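Local coordinates for anti-sigma-E factor ChrR (Rhodobacter sphaeroides, PDB 2Z2S), which inhibits the extracytoplasmic function sigma factor sigma-E through a zinc-binding N-terminal domain and needs its C-terminal cupin-like domain to respond to singlet oxygen, at residues D9-A14 with R144-T149; F24-A29 with L119-E124; L32-E37 with L148-Q153. All blocks are in the same frame, centred on the assembly; numbering follows the deposited sequence.

Interaction 1 of 3, residues D9-A14 with R144-T149; sequences DALLTA and RGLELT
L11 of helix 9-17 and L148 of strand 147-151 meet end to end, a methyl contact between the N-terminal anti-sigma domain and the C-terminal cupin-like domain. CD1 of L11 does the touching: it lies 3.4 Å from CD2 of L148 and 3.7 Å from its CD1, so a single methyl faces both prongs of the fork. In each leucine CG stands anti to the carbonyl carbon (chi1 -84° in L11, -68° in L148), which sends both side chains into the gap between helix and strand. This is the dense part of the contact. L148 is buried, with F24, V27 and V28 of helix 22-32 and I170 of the neighbouring strand also packed on it.

Toward L146 the packing thins: CD2 of L11 comes no closer to L146 than 4.4 Å, at its CD2. L11 and L146 are both partly exposed, and the chain beyond them at G145 and R144 is poorly ordered. Between L146 and L148 in sequence, E147 is a ligand of the second zinc site and takes no part in this contact. Across the interface only hydrocarbon meets hydrocarbon, which implies a contact held by burial and shape, without a directional bond to fix its exact register.

Interaction 2 of 3, residues F24-A29 with L119-E124; sequences FSLVVA and LPTGGE
L26, on helix 22-32, meets L119 with one methyl: its CD2 lies 4.1 Å from L119 CD1. The two side chains cross at about a right angle, and between these two leucines it is CD2 and CD1 that meet. The same CD2 also approaches T121, whose CG2 is 4.5 Å away and marks the looser border of the contact. L26 extends with CG anti to its own backbone N (chi1 -177°), a torsion that carries the methyl out from the helix toward the cupin-like domain.

Around this first shell, Y97 of helix 94-97 touches L26, L119 and T121 alike, while P93 packs on L26 and L94 on L119. Helix 94-97 and the residue before it thus join the contact. After strand 115-119 the chain runs to strand 126-132 as the loop of an antiparallel beta-hairpin in the larger sheet of the cupin-like fold; a backbone bond between L119 and A127 ties the hairpin at this end.

Farther out, G122 N is hydrogen-bonded to OE2 of E22, a second tie between the hairpin loop and the first turn of helix 22-32. V27 of the same helix lies on L190 and A192 of strand 187-193, and L190 also touches L119. S25 and A29 pack on a chain of another protein.

Interaction 3 of 3, residues L32-E37 with L148-Q153; sequences LSLCDE and LTLVLQ. With ZN (zinc ion), chain I.
With CG set anti to the carbonyl carbon (chi1 -73°) and chi2 extended at 172°, L34 projects its CD1 toward L150 and L152. L150 arrives by a different route, its CG anti to the backbone N at 169°, and offers CD1 at 4.2 Å from L34 CD1. The bond from CA to CB in L152 does not aim at the loop, yet its far end swings in and places CD2 4.3 Å from the same L34 CD1. One methyl of the loop therefore meets two leucines of the cupin-like domain. Both of these are buried, whereas L34 is partly exposed.

L34 belongs to the short connection between helices 22-32 and 36-54, and the next residue, C35, binds zinc: SG is 2.0 Å from the metal ion. H6, H31 and C38 complete the site. The spacing of H31, C35 and C38 is the His-x3-Cys-x2-Cys signature of zinc-associated anti-sigma factors, and this zinc is required for anti-sigma function. C35 also occupies the N-cap of helix 36-54, where its side chain caps a backbone N farther along, so one sulfur serves both the metal and the helix start.

The side chain of the zinc ligand H31 lies about 4 Å from that of L150, and T30 packs on L150 too. Backbone bonds to L190 hold L150 in the sheet, and the strand bends sharply at L152. Past the zinc ligand, E37 OE2 makes a salt bridge to R41 NE and another to a basic side chain of another protein; D36 OD1 pairs likewise with a basic side chain of that neighbouring chain.

In the fold
All three contacts join the N-terminal anti-sigma domain, sufficient to bind sigma-E, to the cupin-like domain required for the singlet-oxygen response. Their centres lie 12 to 14 Å apart. Interactions 1 and 3 share L148 and T149 of strand 147-151, whereas interaction 2 uses the hairpin loop after strand 115-119 of the same sheet. On the other side, helices 9-17 and 22-32 and the connection into helix 36-54 follow in chain order. Interaction 2 is nested within the loop closed by interaction 1 and crosses interaction 3. Helix 22-32 lies against strand 147-151 and so connects interactions 1 and 2 in a dispersed apolar interface, of which interaction 3 holds a ligand of the first zinc.

Interaction 1 of 3, residues D9-A14 with R144-T149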
ATOM      1  N   ASP B   9     -11.051   4.290   7.128  1.00 35.20           N
ATOM      2  CA  ASP B   9     -11.224   4.334   5.689  1.00 35.61           C
ATOM      3  C   ASP B   9     -10.516   5.528   5.087  1.00 34.86           C
ATOM      4  O   ASP B   9      -9.996   5.436   3.977  1.00 33.01           O
ATOM      5  CB  ASP B   9     -12.710   4.368   5.319  1.00 37.85           C
ATOM      6  CG  ASP B   9     -13.429   3.059   5.649  1.00 43.33           C
ATOM      7  OD1 ASP B   9     -12.798   1.990   5.494  1.00 45.26           O
ATOM      8  OD2 ASP B   9     -14.624   3.099   6.042  1.00 45.36           O
ATOM      9  N   ALA B  10     -10.488   6.639   5.829  1.00 34.84           N
ATOM     10  CA  ALA B  10      -9.848   7.870   5.369  1.00 32.59           C
ATOM     11  C   ALA B  10      -8.327   7.714   5.291  1.00 32.63           C
ATOM     12  O   ALA B  10      -7.665   8.290   4.423  1.00 34.07           O
ATOM     13  CB  ALA B  10     -10.211   8.996   6.271  1.00 29.40           C
ATOM     14  N   LEU B  11      -7.758   6.936   6.190  1.00 31.50           N
ATOM     15  CA  LEU B  11      -6.326   6.725   6.129  1.00 30.98           C
ATOM     16  C   LEU B  11      -5.981   5.718   5.024  1.00 30.60           C
ATOM     17  O   LEU B  11      -4.908   5.785   4.415  1.00 31.97           O
ATOM     18  CB  LEU B  11      -5.806   6.220   7.470  1.00 30.91           C
ATOM     19  CG  LEU B  11      -5.503   7.266   8.530  1.00 28.67           C
ATOM     20  CD1 LEU B  11      -4.785   6.600   9.687  1.00 26.58           C
ATOM     21  CD2 LEU B  11      -4.646   8.342   7.923  1.00 27.65           C
ATOM     22  N   LEU B  12      -6.887   4.779   4.775  1.00 29.19           N
ATOM     23  CA  LEU B  12      -6.687   3.785   3.733  1.00 27.99           C
ATOM     24  C   LEU B  12      -6.807   4.442   2.363  1.00 27.79           C
ATOM     25  O   LEU B  12      -6.108   4.068   1.425  1.00 27.86           O
ATOM     26  CB  LEU B  12      -7.709   2.672   3.879  1.00 28.79           C
ATOM     27  CG  LEU B  12      -7.144   1.347   4.391  1.00 29.37           C
ATOM     28  CD1 LEU B  12      -6.059   1.527   5.437  1.00 29.82           C
ATOM     29  CD2 LEU B  12      -8.284   0.576   4.944  1.00 29.46           C
ATOM     30  N   THR B  13      -7.699   5.420   2.244  1.00 27.24           N
ATOM     31  CA  THR B  13      -7.843   6.147   0.984  1.00 25.78           C
ATOM     32  C   THR B  13      -6.583   6.993   0.720  1.00 26.83           C
ATOM     33  O   THR B  13      -6.119   7.106  -0.424  1.00 24.63           O
ATOM     34  CB  THR B  13      -9.065   7.073   1.001  1.00 22.58           C
ATOM     35  OG1 THR B  13     -10.244   6.285   1.174  1.00 22.58           O
ATOM     36  CG2 THR B  13      -9.177   7.836  -0.311  1.00 19.52           C
ATOM     37  N   ALA B  14      -6.041   7.586   1.779  1.00 27.50           N
ATOM     38  CA  ALA B  14      -4.838   8.390   1.636  1.00 29.74           C
ATOM     39  C   ALA B  14      -3.678   7.486   1.255  1.00 30.96           C
ATOM     40  O   ALA B  14      -2.890   7.833   0.378  1.00 32.70           O
ATOM     41  CB  ALA B  14      -4.515   9.118   2.928  1.00 30.41           C
ATOM     42  N   ARG B 144      -1.445  17.838  18.073  1.00 85.84           N
ATOM     43  CA  ARG B 144      -2.019  18.883  17.234  1.00 84.11           C
ATOM     44  C   ARG B 144      -2.696  18.269  16.019  1.00 82.38           C
ATOM     45  O   ARG B 144      -3.668  18.815  15.500  1.00 82.47           O
ATOM     46  CB  ARG B 144      -0.924  19.841  16.782  1.00 83.69           C
ATOM     47  N   GLY B 145      -2.152  17.141  15.565  1.00 80.11           N
ATOM     48  CA  GLY B 145      -2.693  16.455  14.408  1.00 76.81           C
ATOM     49  C   GLY B 145      -3.208  15.057  14.705  1.00 73.75           C
ATOM     50  O   GLY B 145      -4.111  14.872  15.528  1.00 74.28           O
ATOM     51  N   LEU B 146      -2.611  14.069  14.047  1.00 69.04           N
ATOM     52  CA  LEU B 146      -3.032  12.689  14.196  1.00 63.98           C
ATOM     53  C   LEU B 146      -1.923  11.737  14.644  1.00 60.43           C
ATOM     54  O   LEU B 146      -0.817  11.771  14.121  1.00 60.33           O
ATOM     55  CB  LEU B 146      -3.634  12.241  12.863  1.00 63.74           C
ATOM     56  CG  LEU B 146      -3.995  10.785  12.600  1.00 63.82           C
ATOM     57  CD1 LEU B 146      -5.421  10.697  12.084  1.00 64.63           C
ATOM     58  CD2 LEU B 146      -3.019  10.199  11.586  1.00 64.69           C
ATOM     59  N   GLU B 147      -2.227  10.889  15.620  1.00 56.37           N
ATOM     60  CA  GLU B 147      -1.265   9.917  16.124  1.00 52.40           C
ATOM     61  C   GLU B 147      -1.739   8.497  15.794  1.00 50.56           C
ATOM     62  O   GLU B 147      -2.899   8.160  16.051  1.00 49.22           O
ATOM     63  CB  GLU B 147      -1.113  10.080  17.634  1.00 52.10           C
ATOM     64  N   LEU B 148      -0.848   7.684  15.215  1.00 48.17           N
ATOM     65  CA  LEU B 148      -1.139   6.287  14.870  1.00 45.63           C
ATOM     66  C   LEU B 148      -0.252   5.360  15.679  1.00 44.91           C
ATOM     67  O   LEU B 148       0.966   5.526  15.704  1.00 44.73           O
ATOM     68  CB  LEU B 148      -0.866   6.005  13.400  1.00 45.72           C
ATOM     69  CG  LEU B 148      -1.756   6.657  12.350  1.00 47.11           C
ATOM     70  CD1 LEU B 148      -1.399   6.072  10.995  1.00 45.65           C
ATOM     71  CD2 LEU B 148      -3.236   6.408  12.674  1.00 47.03           C
ATOM     72  N   THR B 149      -0.852   4.369  16.323  1.00 44.33           N
ATOM     73  CA  THR B 149      -0.077   3.434  17.129  1.00 43.45           C
ATOM     74  C   THR B 149      -0.407   2.004  16.725  1.00 41.58           C
ATOM     75  O   THR B 149      -1.572   1.654  16.537  1.00 41.80           O
ATOM     76  CB  THR B 149      -0.387   3.622  18.640  1.00 45.04           C
ATOM     77  OG1 THR B 149      -0.304   5.013  18.974  1.00 45.86           O
ATOM     78  CG2 THR B 149       0.609   2.855  19.505  1.00 45.87           C
TER

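Interaction 2 of 3, residues F24-A29 with L119-E124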
ATOM      1  N   PHE B  24       3.398   7.967   8.587  1.00 30.43           N
ATOM      2  CA  PHE B  24       2.087   7.343   8.602  1.00 31.31           C
ATOM      3  C   PHE B  24       2.024   6.145   7.648  1.00 29.19           C
ATOM      4  O   PHE B  24       1.461   5.115   7.990  1.00 29.33           O
ATOM      5  CB  PHE B  24       0.999   8.380   8.270  1.00 34.54           C
ATOM      6  CG  PHE B  24       0.858   9.458   9.315  1.00 37.38           C
ATOM      7  CD1 PHE B  24       0.762   9.126  10.657  1.00 39.17           C
ATOM      8  CD2 PHE B  24       0.814  10.796   8.963  1.00 39.25           C
ATOM      9  CE1 PHE B  24       0.630  10.101  11.626  1.00 38.57           C
ATOM     10  CE2 PHE B  24       0.680  11.778   9.936  1.00 39.36           C
ATOM     11  CZ  PHE B  24       0.586  11.424  11.267  1.00 38.91           C
ATOM     12  N   SER B  25       2.608   6.274   6.460  1.00 27.02           N
ATOM     13  CA  SER B  25       2.634   5.169   5.507  1.00 25.79           C
ATOM     14  C   SER B  25       3.311   3.970   6.140  1.00 25.65           C
ATOM     15  O   SER B  25       2.979   2.831   5.851  1.00 27.41           O
ATOM     16  CB  SER B  25       3.415   5.554   4.258  1.00 25.75           C
ATOM     17  OG  SER B  25       2.831   6.676   3.624  1.00 28.77           O
ATOM     18  N   LEU B  26       4.283   4.223   7.000  1.00 25.32           N
ATOM     19  CA  LEU B  26       4.977   3.131   7.657  1.00 24.04           C
ATOM     20  C   LEU B  26       4.053   2.360   8.616  1.00 22.23           C
ATOM     21  O   LEU B  26       4.043   1.138   8.655  1.00 20.25           O
ATOM     22  CB  LEU B  26       6.190   3.682   8.410  1.00 24.52           C
ATOM     23  CG  LEU B  26       7.099   2.660   9.103  1.00 26.61           C
ATOM     24  CD1 LEU B  26       7.365   1.490   8.160  1.00 25.64           C
ATOM     25  CD2 LEU B  26       8.430   3.340   9.532  1.00 25.96           C
ATOM     26  N   VAL B  27       3.265   3.075   9.392  1.00 20.66           N
ATOM     27  CA  VAL B  27       2.394   2.397  10.322  1.00 21.75           C
ATOM     28  C   VAL B  27       1.251   1.711   9.609  1.00 20.70           C
ATOM     29  O   VAL B  27       0.942   0.549   9.880  1.00 18.63           O
ATOM     30  CB  VAL B  27       1.826   3.378  11.342  1.00 23.01           C
ATOM     31  CG1 VAL B  27       0.810   2.696  12.207  1.00 22.80           C
ATOM     32  CG2 VAL B  27       2.950   3.920  12.197  1.00 27.09           C
ATOM     33  N   VAL B  28       0.618   2.433   8.696  1.00 21.04           N
ATOM     34  CA  VAL B  28      -0.501   1.876   7.962  1.00 22.66           C
ATOM     35  C   VAL B  28      -0.113   0.593   7.235  1.00 23.63           C
ATOM     36  O   VAL B  28      -0.827  -0.410   7.295  1.00 23.40           O
ATOM     37  CB  VAL B  28      -1.038   2.873   6.953  1.00 21.17           C
ATOM     38  CG1 VAL B  28      -2.116   2.230   6.114  1.00 22.43           C
ATOM     39  CG2 VAL B  28      -1.599   4.059   7.678  1.00 23.61           C
ATOM     40  N   ALA B  29       1.029   0.619   6.559  1.00 23.16           N
ATOM     41  CA  ALA B  29       1.485  -0.559   5.834  1.00 23.43           C
ATOM     42  C   ALA B  29       1.956  -1.703   6.736  1.00 23.42           C
ATOM     43  O   ALA B  29       1.934  -2.853   6.318  1.00 24.55           O
ATOM     44  CB  ALA B  29       2.588  -0.180   4.847  1.00 22.57           C
ATOM     45  N   LEU B 119      12.672   6.356  14.285  1.00 51.81           N
ATOM     46  CA  LEU B 119      12.944   5.767  12.984  1.00 51.54           C
ATOM     47  C   LEU B 119      13.143   6.881  11.962  1.00 51.31           C
ATOM     48  O   LEU B 119      12.400   7.864  11.939  1.00 50.64           O
ATOM     49  CB  LEU B 119      11.796   4.847  12.573  1.00 50.77           C
ATOM     50  CG  LEU B 119      11.530   3.717  13.576  1.00 50.15           C
ATOM     51  CD1 LEU B 119      10.244   3.018  13.211  1.00 51.40           C
ATOM     52  CD2 LEU B 119      12.681   2.730  13.585  1.00 49.24           C
ATOM     53  N   PRO B 120      14.162   6.737  11.103  1.00 51.81           N
ATOM     54  CA  PRO B 120      14.527   7.696  10.052  1.00 52.08           C
ATOM     55  C   PRO B 120      13.527   7.754   8.888  1.00 51.44           C
ATOM     56  O   PRO B 120      13.358   6.777   8.156  1.00 52.47           O
ATOM     57  CB  PRO B 120      15.891   7.184   9.606  1.00 52.48           C
ATOM     58  CG  PRO B 120      15.665   5.676   9.650  1.00 51.98           C
ATOM     59  CD  PRO B 120      14.974   5.507  10.996  1.00 51.50           C
ATOM     60  N   THR B 121      12.883   8.898   8.700  1.00 49.79           N
ATOM     61  CA  THR B 121      11.912   9.026   7.622  1.00 50.07           C
ATOM     62  C   THR B 121      11.874  10.408   6.979  1.00 49.38           C
ATOM     63  O   THR B 121      12.274  11.401   7.577  1.00 49.42           O
ATOM     64  CB  THR B 121      10.471   8.705   8.109  1.00 50.31           C
ATOM     65  OG1 THR B 121      10.161   9.512   9.253  1.00 50.08           O
ATOM     66  CG2 THR B 121      10.332   7.228   8.458  1.00 49.65           C
ATOM     67  N   GLY B 122      11.380  10.453   5.746  1.00 47.87           N
ATOM     68  CA  GLY B 122      11.249  11.709   5.043  1.00 46.37           C
ATOM     69  C   GLY B 122       9.945  12.281   5.552  1.00 46.12           C
ATOM     70  O   GLY B 122       9.402  11.759   6.522  1.00 46.02           O
ATOM     71  N   GLY B 123       9.433  13.327   4.914  1.00 45.69           N
ATOM     72  CA  GLY B 123       8.189  13.925   5.368  1.00 45.35           C
ATOM     73  C   GLY B 123       8.326  14.624   6.710  1.00 46.00           C
ATOM     74  O   GLY B 123       9.375  14.570   7.349  1.00 44.95           O
ATOM     75  N   GLU B 124       7.254  15.280   7.142  1.00 46.98           N
ATOM     76  CA  GLU B 124       7.252  15.988   8.410  1.00 47.39           C
ATOM     77  C   GLU B 124       6.387  15.323   9.479  1.00 48.45           C
ATOM     78  O   GLU B 124       5.693  16.005  10.226  1.00 50.46           O
ATOM     79  CB  GLU B 124       6.796  17.407   8.192  1.00 47.79           C
TER

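Interaction 3 of 3, residues L32-E37 with L148-Q153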
ATOM      1  N   LEU B  32      -1.179  -3.319   7.501  1.00 27.26           N
ATOM      2  CA  LEU B  32      -1.601  -4.044   6.306  1.00 28.03           C
ATOM      3  C   LEU B  32      -0.905  -5.379   6.136  1.00 30.08           C
ATOM      4  O   LEU B  32      -1.503  -6.338   5.645  1.00 33.25           O
ATOM      5  CB  LEU B  32      -1.403  -3.211   5.029  1.00 24.82           C
ATOM      6  CG  LEU B  32      -2.276  -1.970   4.774  1.00 24.17           C
ATOM      7  CD1 LEU B  32      -2.109  -1.534   3.341  1.00 22.37           C
ATOM      8  CD2 LEU B  32      -3.737  -2.257   5.051  1.00 21.69           C
ATOM      9  N   SER B  33       0.351  -5.479   6.536  1.00 29.73           N
ATOM     10  CA  SER B  33       0.995  -6.769   6.366  1.00 29.85           C
ATOM     11  C   SER B  33       0.747  -7.697   7.546  1.00 27.49           C
ATOM     12  O   SER B  33       1.259  -8.811   7.563  1.00 27.69           O
ATOM     13  CB  SER B  33       2.486  -6.605   6.178  1.00 30.75           C
ATOM     14  OG  SER B  33       3.063  -6.493   7.449  1.00 34.17           O
ATOM     15  N   LEU B  34      -0.029  -7.231   8.523  1.00 25.16           N
ATOM     16  CA  LEU B  34      -0.367  -8.020   9.703  1.00 22.63           C
ATOM     17  C   LEU B  34      -1.855  -8.323   9.728  1.00 21.52           C
ATOM     18  O   LEU B  34      -2.283  -9.289  10.353  1.00 21.69           O
ATOM     19  CB  LEU B  34      -0.003  -7.268  10.989  1.00 24.18           C
ATOM     20  CG  LEU B  34       1.471  -7.108  11.424  1.00 26.25           C
ATOM     21  CD1 LEU B  34       1.569  -6.163  12.603  1.00 27.05           C
ATOM     22  CD2 LEU B  34       2.072  -8.439  11.823  1.00 26.40           C
ATOM     23  N   CYS B  35      -2.632  -7.496   9.034  1.00 19.57           N
ATOM     24  CA  CYS B  35      -4.080  -7.633   9.000  1.00 18.82           C
ATOM     25  C   CYS B  35      -4.683  -7.795   7.579  1.00 19.20           C
ATOM     26  O   CYS B  35      -4.853  -6.820   6.841  1.00 19.87           O
ATOM     27  CB  CYS B  35      -4.684  -6.420   9.727  1.00 15.60           C
ATOM     28  SG  CYS B  35      -6.393  -6.109   9.351  1.00 12.52           S
ATOM     29  N   ASP B  36      -5.016  -9.028   7.199  1.00 18.84           N
ATOM     30  CA  ASP B  36      -5.590  -9.284   5.879  1.00 18.10           C
ATOM     31  C   ASP B  36      -6.889  -8.557   5.593  1.00 18.83           C
ATOM     32  O   ASP B  36      -7.256  -8.358   4.441  1.00 20.64           O
ATOM     33  CB  ASP B  36      -5.802 -10.770   5.662  1.00 16.33           C
ATOM     34  CG  ASP B  36      -4.522 -11.488   5.280  1.00 20.16           C
ATOM     35  OD1 ASP B  36      -3.572 -10.808   4.844  1.00 21.50           O
ATOM     36  OD2 ASP B  36      -4.465 -12.730   5.403  1.00 19.29           O
ATOM     37  N   GLU B  37      -7.587  -8.154   6.635  1.00 18.00           N
ATOM     38  CA  GLU B  37      -8.832  -7.441   6.445  1.00 18.26           C
ATOM     39  C   GLU B  37      -8.540  -6.076   5.816  1.00 17.32           C
ATOM     40  O   GLU B  37      -9.120  -5.698   4.793  1.00 14.56           O
ATOM     41  CB  GLU B  37      -9.520  -7.288   7.801  1.00 21.63           C
ATOM     42  CG  GLU B  37     -10.661  -6.329   7.827  1.00 26.43           C
ATOM     43  CD  GLU B  37     -11.595  -6.557   6.686  1.00 28.90           C
ATOM     44  OE1 GLU B  37     -11.910  -7.741   6.446  1.00 29.69           O
ATOM     45  OE2 GLU B  37     -12.011  -5.565   6.035  1.00 31.90           O
ATOM     46  N   LEU B 148      -0.848   7.684  15.215  1.00 48.17           N
ATOM     47  CA  LEU B 148      -1.139   6.287  14.870  1.00 45.63           C
ATOM     48  C   LEU B 148      -0.252   5.360  15.679  1.00 44.91           C
ATOM     49  O   LEU B 148       0.966   5.526  15.704  1.00 44.73           O
ATOM     50  CB  LEU B 148      -0.866   6.005  13.400  1.00 45.72           C
ATOM     51  CG  LEU B 148      -1.756   6.657  12.350  1.00 47.11           C
ATOM     52  CD1 LEU B 148      -1.399   6.072  10.995  1.00 45.65           C
ATOM     53  CD2 LEU B 148      -3.236   6.408  12.674  1.00 47.03           C
ATOM     54  N   THR B 149      -0.852   4.369  16.323  1.00 44.33           N
ATOM     55  CA  THR B 149      -0.077   3.434  17.129  1.00 43.45           C
ATOM     56  C   THR B 149      -0.407   2.004  16.725  1.00 41.58           C
ATOM     57  O   THR B 149      -1.572   1.654  16.537  1.00 41.80           O
ATOM     58  CB  THR B 149      -0.387   3.622  18.640  1.00 45.04           C
ATOM     59  OG1 THR B 149      -0.304   5.013  18.974  1.00 45.86           O
ATOM     60  CG2 THR B 149       0.609   2.855  19.505  1.00 45.87           C
ATOM     61  N   LEU B 150       0.624   1.181  16.591  1.00 39.60           N
ATOM     62  CA  LEU B 150       0.438  -0.216  16.220  1.00 38.81           C
ATOM     63  C   LEU B 150       1.187  -1.089  17.200  1.00 37.96           C
ATOM     64  O   LEU B 150       2.396  -0.975  17.328  1.00 37.63           O
ATOM     65  CB  LEU B 150       0.960  -0.470  14.802  1.00 37.82           C
ATOM     66  CG  LEU B 150       1.123  -1.900  14.266  1.00 36.52           C
ATOM     67  CD1 LEU B 150      -0.188  -2.678  14.269  1.00 36.68           C
ATOM     68  CD2 LEU B 150       1.656  -1.798  12.852  1.00 36.07           C
ATOM     69  N   VAL B 151       0.457  -1.950  17.899  1.00 37.65           N
ATOM     70  CA  VAL B 151       1.060  -2.846  18.870  1.00 37.38           C
ATOM     71  C   VAL B 151       1.731  -3.996  18.131  1.00 38.15           C
ATOM     72  O   VAL B 151       1.108  -4.658  17.300  1.00 39.47           O
ATOM     73  CB  VAL B 151      -0.006  -3.418  19.810  1.00 36.78           C
ATOM     74  CG1 VAL B 151       0.644  -4.254  20.902  1.00 37.58           C
ATOM     75  CG2 VAL B 151      -0.806  -2.290  20.411  1.00 36.00           C
ATOM     76  N   LEU B 152       2.998  -4.238  18.435  1.00 37.99           N
ATOM     77  CA  LEU B 152       3.730  -5.315  17.783  1.00 38.82           C
ATOM     78  C   LEU B 152       3.895  -6.489  18.720  1.00 40.37           C
ATOM     79  O   LEU B 152       4.146  -7.611  18.283  1.00 41.26           O
ATOM     80  CB  LEU B 152       5.102  -4.819  17.334  1.00 37.60           C
ATOM     81  CG  LEU B 152       5.057  -3.629  16.376  1.00 36.44           C
ATOM     82  CD1 LEU B 152       6.455  -3.117  16.123  1.00 37.68           C
ATOM     83  CD2 LEU B 152       4.396  -4.051  15.076  1.00 36.67           C
ATOM     84  N   GLN B 153       3.763  -6.220  20.013  1.00 42.38           N
ATOM     85  CA  GLN B 153       3.884  -7.253  21.033  1.00 44.10           C
ATOM     86  C   GLN B 153       3.137  -6.823  22.286  1.00 44.97           C
ATOM     87  O   GLN B 153       3.049  -5.637  22.598  1.00 44.30           O
ATOM     88  CB  GLN B 153       5.355  -7.508  21.375  1.00 43.24           C
ATOM     89  CG  GLN B 153       5.546  -8.684  22.317  1.00 44.17           C
ATOM     90  CD  GLN B 153       6.983  -8.864  22.768  1.00 43.28           C
ATOM     91  OE1 GLN B 153       7.521  -8.034  23.497  1.00 43.63           O
ATOM     92  NE2 GLN B 153       7.608  -9.954  22.340  1.00 43.12           N
TER
HETATM   93 ZN    ZN I 204      -6.736  -4.221  10.068  1.00 49.79          ZN